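Local coordinates for acidocalcisomal pyrophosphatase (Trypanosoma cruzi, PDB 5CUV), which probably hydrolyses inorganic diphosphate to phosphate in a magnesium-dependent reaction, at residues 34-39 against 77-82; 92-97 against 127-132. One frame throughout, in Å; residues are numbered along the deposited sequence.

Contact 1 of 2, residues 34-39 against 77-82; sequences SYIGTG and KRVMAR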
# COMPACT_ATOMS: atom_id res chain seq x y z
N SER A 34 20.75 -6.50 -33.59
CA SER A 34 21.65 -6.31 -34.72
C SER A 34 20.85 -6.61 -35.97
O SER A 34 20.18 -5.74 -36.52
CB SER A 34 22.86 -7.21 -34.63
OG SER A 34 23.81 -6.73 -35.57
N TYR A 35 20.88 -7.85 -36.41
CA TYR A 35 20.14 -8.20 -37.61
C TYR A 35 19.22 -9.38 -37.39
O TYR A 35 19.41 -10.14 -36.49
CB TYR A 35 21.12 -8.47 -38.74
CG TYR A 35 22.34 -9.22 -38.28
CD1 TYR A 35 22.23 -10.51 -37.75
CD2 TYR A 35 23.62 -8.65 -38.43
CE1 TYR A 35 23.37 -11.25 -37.37
CE2 TYR A 35 24.78 -9.38 -38.05
CZ TYR A 35 24.64 -10.68 -37.53
OH TYR A 35 25.76 -11.45 -37.23
N ILE A 36 18.21 -9.48 -38.23
CA ILE A 36 17.23 -10.55 -38.16
C ILE A 36 17.93 -11.90 -38.21
O ILE A 36 18.64 -12.20 -39.15
CB ILE A 36 16.23 -10.47 -39.33
CG1 ILE A 36 15.89 -9.02 -39.67
CG2 ILE A 36 15.02 -11.23 -39.02
CD1 ILE A 36 15.58 -8.15 -38.49
N GLY A 37 17.74 -12.73 -37.20
CA GLY A 37 18.39 -14.01 -37.22
C GLY A 37 17.42 -15.06 -37.71
O GLY A 37 16.21 -14.81 -37.82
N THR A 38 17.96 -16.24 -38.00
CA THR A 38 17.22 -17.40 -38.47
C THR A 38 16.80 -18.26 -37.30
O THR A 38 15.84 -19.00 -37.41
CB THR A 38 18.08 -18.31 -39.37
OG1 THR A 38 19.14 -18.88 -38.57
CG2 THR A 38 18.68 -17.52 -40.54
N GLY A 39 17.52 -18.18 -36.19
CA GLY A 39 17.17 -19.02 -35.05
C GLY A 39 17.87 -20.38 -35.00
O GLY A 39 17.49 -21.24 -34.22
N LYS A 77 12.63 -11.00 -49.16
CA LYS A 77 13.42 -11.90 -49.97
C LYS A 77 14.82 -12.05 -49.42
O LYS A 77 15.30 -13.17 -49.21
CB LYS A 77 13.55 -11.35 -51.38
CG LYS A 77 14.33 -12.19 -52.37
CD LYS A 77 13.56 -12.21 -53.69
CE LYS A 77 14.27 -12.91 -54.84
NZ LYS A 77 15.46 -12.16 -55.32
N ARG A 78 15.48 -10.93 -49.19
CA ARG A 78 16.84 -11.01 -48.72
C ARG A 78 16.91 -11.69 -47.35
O ARG A 78 17.94 -12.25 -46.97
CB ARG A 78 17.48 -9.62 -48.72
CG ARG A 78 19.00 -9.71 -48.62
CD ARG A 78 19.70 -8.34 -48.55
NE ARG A 78 20.02 -7.70 -49.84
CZ ARG A 78 19.13 -7.15 -50.67
NH1 ARG A 78 17.82 -7.15 -50.39
NH2 ARG A 78 19.57 -6.56 -51.79
N VAL A 79 15.80 -11.65 -46.62
CA VAL A 79 15.78 -12.29 -45.31
C VAL A 79 15.55 -13.79 -45.43
O VAL A 79 16.25 -14.58 -44.81
CB VAL A 79 14.68 -11.71 -44.44
CG1 VAL A 79 14.59 -12.51 -43.15
CG2 VAL A 79 14.98 -10.25 -44.18
N MSE A 80 14.55 -14.15 -46.22
CA MSE A 80 14.19 -15.53 -46.44
C MSE A 80 15.39 -16.23 -47.10
O MSE A 80 15.67 -17.39 -46.84
CB MSE A 80 12.96 -15.63 -47.34
CG MSE A 80 11.69 -15.07 -46.70
SE MSE A 80 11.18 -15.95 -45.08
CE MSE A 80 10.72 -17.69 -45.83
N ALA A 81 16.12 -15.52 -47.95
CA ALA A 81 17.31 -16.08 -48.59
C ALA A 81 18.35 -16.47 -47.52
O ALA A 81 18.99 -17.51 -47.61
CB ALA A 81 17.91 -15.06 -49.56
N ARG A 82 18.52 -15.62 -46.51
CA ARG A 82 19.46 -15.94 -45.43
C ARG A 82 18.92 -17.11 -44.65
O ARG A 82 19.67 -17.85 -44.08
CB ARG A 82 19.69 -14.76 -44.46
CG ARG A 82 20.12 -13.43 -45.12
CD ARG A 82 20.86 -12.53 -44.15
NE ARG A 82 20.06 -12.20 -42.95
CZ ARG A 82 19.72 -10.96 -42.62
NH1 ARG A 82 20.10 -9.94 -43.38
NH2 ARG A 82 18.99 -10.73 -41.55

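Contact 2 of 2, residues 92-97 against 127-132; sequences LGYLEE and DGHITF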
# COMPACT_ATOMS: atom_id res chain seq x y z
N LEU A 92 25.32 -26.20 -50.50
CA LEU A 92 25.40 -26.73 -51.87
C LEU A 92 24.64 -25.93 -52.92
O LEU A 92 24.67 -26.29 -54.10
CB LEU A 92 24.90 -28.17 -51.91
CG LEU A 92 25.58 -29.11 -50.91
CD1 LEU A 92 24.63 -30.23 -50.55
CD2 LEU A 92 26.91 -29.62 -51.49
N GLY A 93 23.94 -24.86 -52.52
CA GLY A 93 23.20 -24.03 -53.47
C GLY A 93 21.73 -24.35 -53.73
O GLY A 93 21.08 -23.70 -54.55
N TYR A 94 21.20 -25.35 -53.04
CA TYR A 94 19.82 -25.74 -53.24
C TYR A 94 19.54 -26.65 -52.08
O TYR A 94 20.47 -26.96 -51.34
CB TYR A 94 19.68 -26.51 -54.57
CG TYR A 94 20.39 -27.87 -54.56
CD1 TYR A 94 19.85 -28.95 -53.87
CD2 TYR A 94 21.67 -28.02 -55.10
CE1 TYR A 94 20.55 -30.12 -53.69
CE2 TYR A 94 22.39 -29.19 -54.93
CZ TYR A 94 21.82 -30.24 -54.21
OH TYR A 94 22.54 -31.40 -53.95
N LEU A 95 18.29 -27.09 -51.93
CA LEU A 95 17.90 -28.01 -50.85
C LEU A 95 16.99 -29.17 -51.29
O LEU A 95 16.20 -29.02 -52.23
CB LEU A 95 17.16 -27.26 -49.75
CG LEU A 95 17.94 -26.40 -48.78
CD1 LEU A 95 16.95 -25.62 -47.98
CD2 LEU A 95 18.82 -27.27 -47.91
N GLU A 96 17.08 -30.30 -50.60
CA GLU A 96 16.21 -31.43 -50.92
C GLU A 96 14.81 -31.06 -50.44
O GLU A 96 14.65 -30.36 -49.45
CB GLU A 96 16.71 -32.72 -50.25
CG GLU A 96 18.21 -33.03 -50.54
CD GLU A 96 18.72 -34.39 -49.99
OE1 GLU A 96 18.00 -35.07 -49.19
OE2 GLU A 96 19.87 -34.76 -50.38
N GLU A 97 13.79 -31.53 -51.15
CA GLU A 97 12.42 -31.23 -50.82
C GLU A 97 11.99 -31.62 -49.41
O GLU A 97 10.89 -31.27 -48.98
CB GLU A 97 11.50 -31.91 -51.83
CG GLU A 97 11.73 -31.48 -53.29
CD GLU A 97 10.91 -32.32 -54.29
OE1 GLU A 97 10.62 -31.83 -55.42
OE2 GLU A 97 10.56 -33.48 -53.93
N ASP A 127 14.66 -33.94 -59.93
CA ASP A 127 15.72 -34.50 -59.09
C ASP A 127 15.53 -34.16 -57.58
O ASP A 127 16.26 -34.66 -56.71
CB ASP A 127 17.10 -34.02 -59.59
CG ASP A 127 17.38 -32.57 -59.28
OD1 ASP A 127 16.45 -31.75 -59.46
OD2 ASP A 127 18.52 -32.25 -58.87
N GLY A 128 14.52 -33.32 -57.30
CA GLY A 128 14.19 -32.95 -55.92
C GLY A 128 15.10 -31.91 -55.31
O GLY A 128 15.11 -31.67 -54.11
N HIS A 129 15.87 -31.29 -56.18
CA HIS A 129 16.80 -30.27 -55.78
C HIS A 129 16.09 -28.94 -55.98
O HIS A 129 15.77 -28.55 -57.11
CB HIS A 129 18.08 -30.40 -56.65
CG HIS A 129 18.97 -31.54 -56.26
ND1 HIS A 129 20.31 -31.59 -56.61
CD2 HIS A 129 18.75 -32.62 -55.47
CE1 HIS A 129 20.87 -32.65 -56.05
NE2 HIS A 129 19.95 -33.30 -55.36
N ILE A 130 15.84 -28.23 -54.89
CA ILE A 130 15.13 -26.95 -55.00
C ILE A 130 15.96 -25.72 -54.73
O ILE A 130 16.53 -25.54 -53.65
CB ILE A 130 13.93 -26.95 -54.10
CG1 ILE A 130 13.14 -28.24 -54.31
CG2 ILE A 130 13.07 -25.77 -54.42
CD1 ILE A 130 11.82 -28.25 -53.59
N THR A 131 16.04 -24.87 -55.74
CA THR A 131 16.81 -23.65 -55.63
C THR A 131 16.02 -22.61 -54.84
O THR A 131 14.80 -22.71 -54.69
CB THR A 131 17.12 -23.08 -57.03
OG1 THR A 131 18.11 -22.07 -56.92
CG2 THR A 131 15.89 -22.45 -57.63
N PHE A 132 16.74 -21.62 -54.31
CA PHE A 132 16.10 -20.55 -53.57
C PHE A 132 15.11 -19.85 -54.50
O PHE A 132 13.90 -19.78 -54.20
CB PHE A 132 17.14 -19.55 -53.04
CG PHE A 132 16.53 -18.42 -52.29
CD1 PHE A 132 15.62 -18.66 -51.26
CD2 PHE A 132 16.70 -17.11 -52.72
CE1 PHE A 132 14.88 -17.62 -50.70
CE2 PHE A 132 15.96 -16.08 -52.16
CZ PHE A 132 15.04 -16.34 -51.16

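Contact 1 of 2, residues 34-39 against 77-82
Arg82 reaches out from helix 73-87 and bonds the backbone of the extended N-terminal segment at Ile36, which makes it the main polar tie between 34-39 and 77-82. Its NH2 donates to Ile36 O at 2.8 Å, with an N-H...O angle of 145°. The donor lies in the carbonyl plane and uses a lone pair, the C=O...N angle being 127°; the oxygen meets the guanidinium at its edge, slightly tilted from the guanidinium plane. A bend in the arginine chain at chi3 (-58°) brings the group there instead of carrying it straight outward from the helix. The same NH2 has a second partner, since it forms a salt bridge with Glu60, whose OE2 also accepts from Ile36 N. One carboxylate oxygen thus holds both the arginine and the segment it grips, fixing the position of the guanidinium.

The apolar contact is a single pair, Ile36 CG2 facing Val79 CG1 at 4.3 Å, and Gly256 of the second subunit packs on Ile36 and Val79. Van der Waals contacts beside the arginine and the helix backbone add to it. Ile36 CB stands 3.6 Å from Arg82 NH2, the two side chains meeting at about a right angle. Tyr35 CB approaches the guanidinium obliquely, 4.2 Å from Arg82 NH2. Farther along, Thr38 lays its methyl CG2 3.7 Å from Arg82 O, on the helix backbone. The contact is thus an irregular N-terminal segment docked along helix 73-87, in a region whose helices and short strand pair are consistent with an EF-hand-like fold.

Contact 2 of 2, residues 92-97 against 127-132
Tyr94 and His129 lay their rings on each other beside a two-stranded antiparallel bridge, consistent with the one that joins the paired loops of an EF-hand-like domain. Tyr94, Ile130 and His129 account for about half of the buried surface. The ring planes differ by 14° and the centroids of the Tyr94 and His129 rings are 3.9 Å apart, which defines an offset stack. The offset is uneven: Tyr94 CE1 lies over the centre of the imidazole, whereas His129 ND1 lies over the tyrosine ring toward its rim. His129 CB adds a CH-pi contact on the ring face, 4.0 Å from the Tyr94 centroid. Tyr94 CG sits between its backbone N and carbonyl carbon (chi1 67°), and this torsion turns the ring over the opposite strand at His129.

Ile130 works through both backbone and side chain. It forms the hydrogen-bonded antiparallel pair with Leu95: Leu95 N donates to Ile130 O at 2.9 Å, and Ile130 N returns a bond to Leu95 O at 2.8 Å, both nearly straight. Its side chain and that of Leu95 occupy one face of the bridge, where Ile100 of helix 97-106 touches both, and Met119 and Ile123 of helix 113-123 touch Ile130. The Ile130 branch also meets Glu97 at about a right angle, its terminal CD1 lying 3.2 Å from Glu97 CG. Glu96 and His129, the non-hydrogen-bonded pair, are on the opposite face; the carboxylate of Glu96 is engaged by Arg98.

Next to this pair, Gly128, whose backbone adopts positive phi, still meets the other segment through its O. There Gly128 O accepts a weak bond from Glu97 N at 3.2 Å and a CA-H...O contact from Glu96 CA at 3.4 Å.

Contacts 1 and 2 come in series along the chain, their centres 19 Å apart. Helix 73-87, which supplies half of contact 1, leads through a loop into strand 95-96 of contact 2. Helix 132-141, which follows strand 129-130, packs on helix 73-87 through Phe132: its CE2 lies 3.4 Å from Ala81 CB, and its CZ packs near Lys77 O. Contact 1 docks the N-terminal segment on one side of helix 73-87, whereas contact 2 joins two loops. Both lie in the helical, probably EF-hand-like N-terminal part, away from the magnesium and malate sites; their centres lie about 41 and 53 Å from the centre of the chain. Contact 1 also touches the second subunit, whereas contact 2 touches no other chain of the assembly.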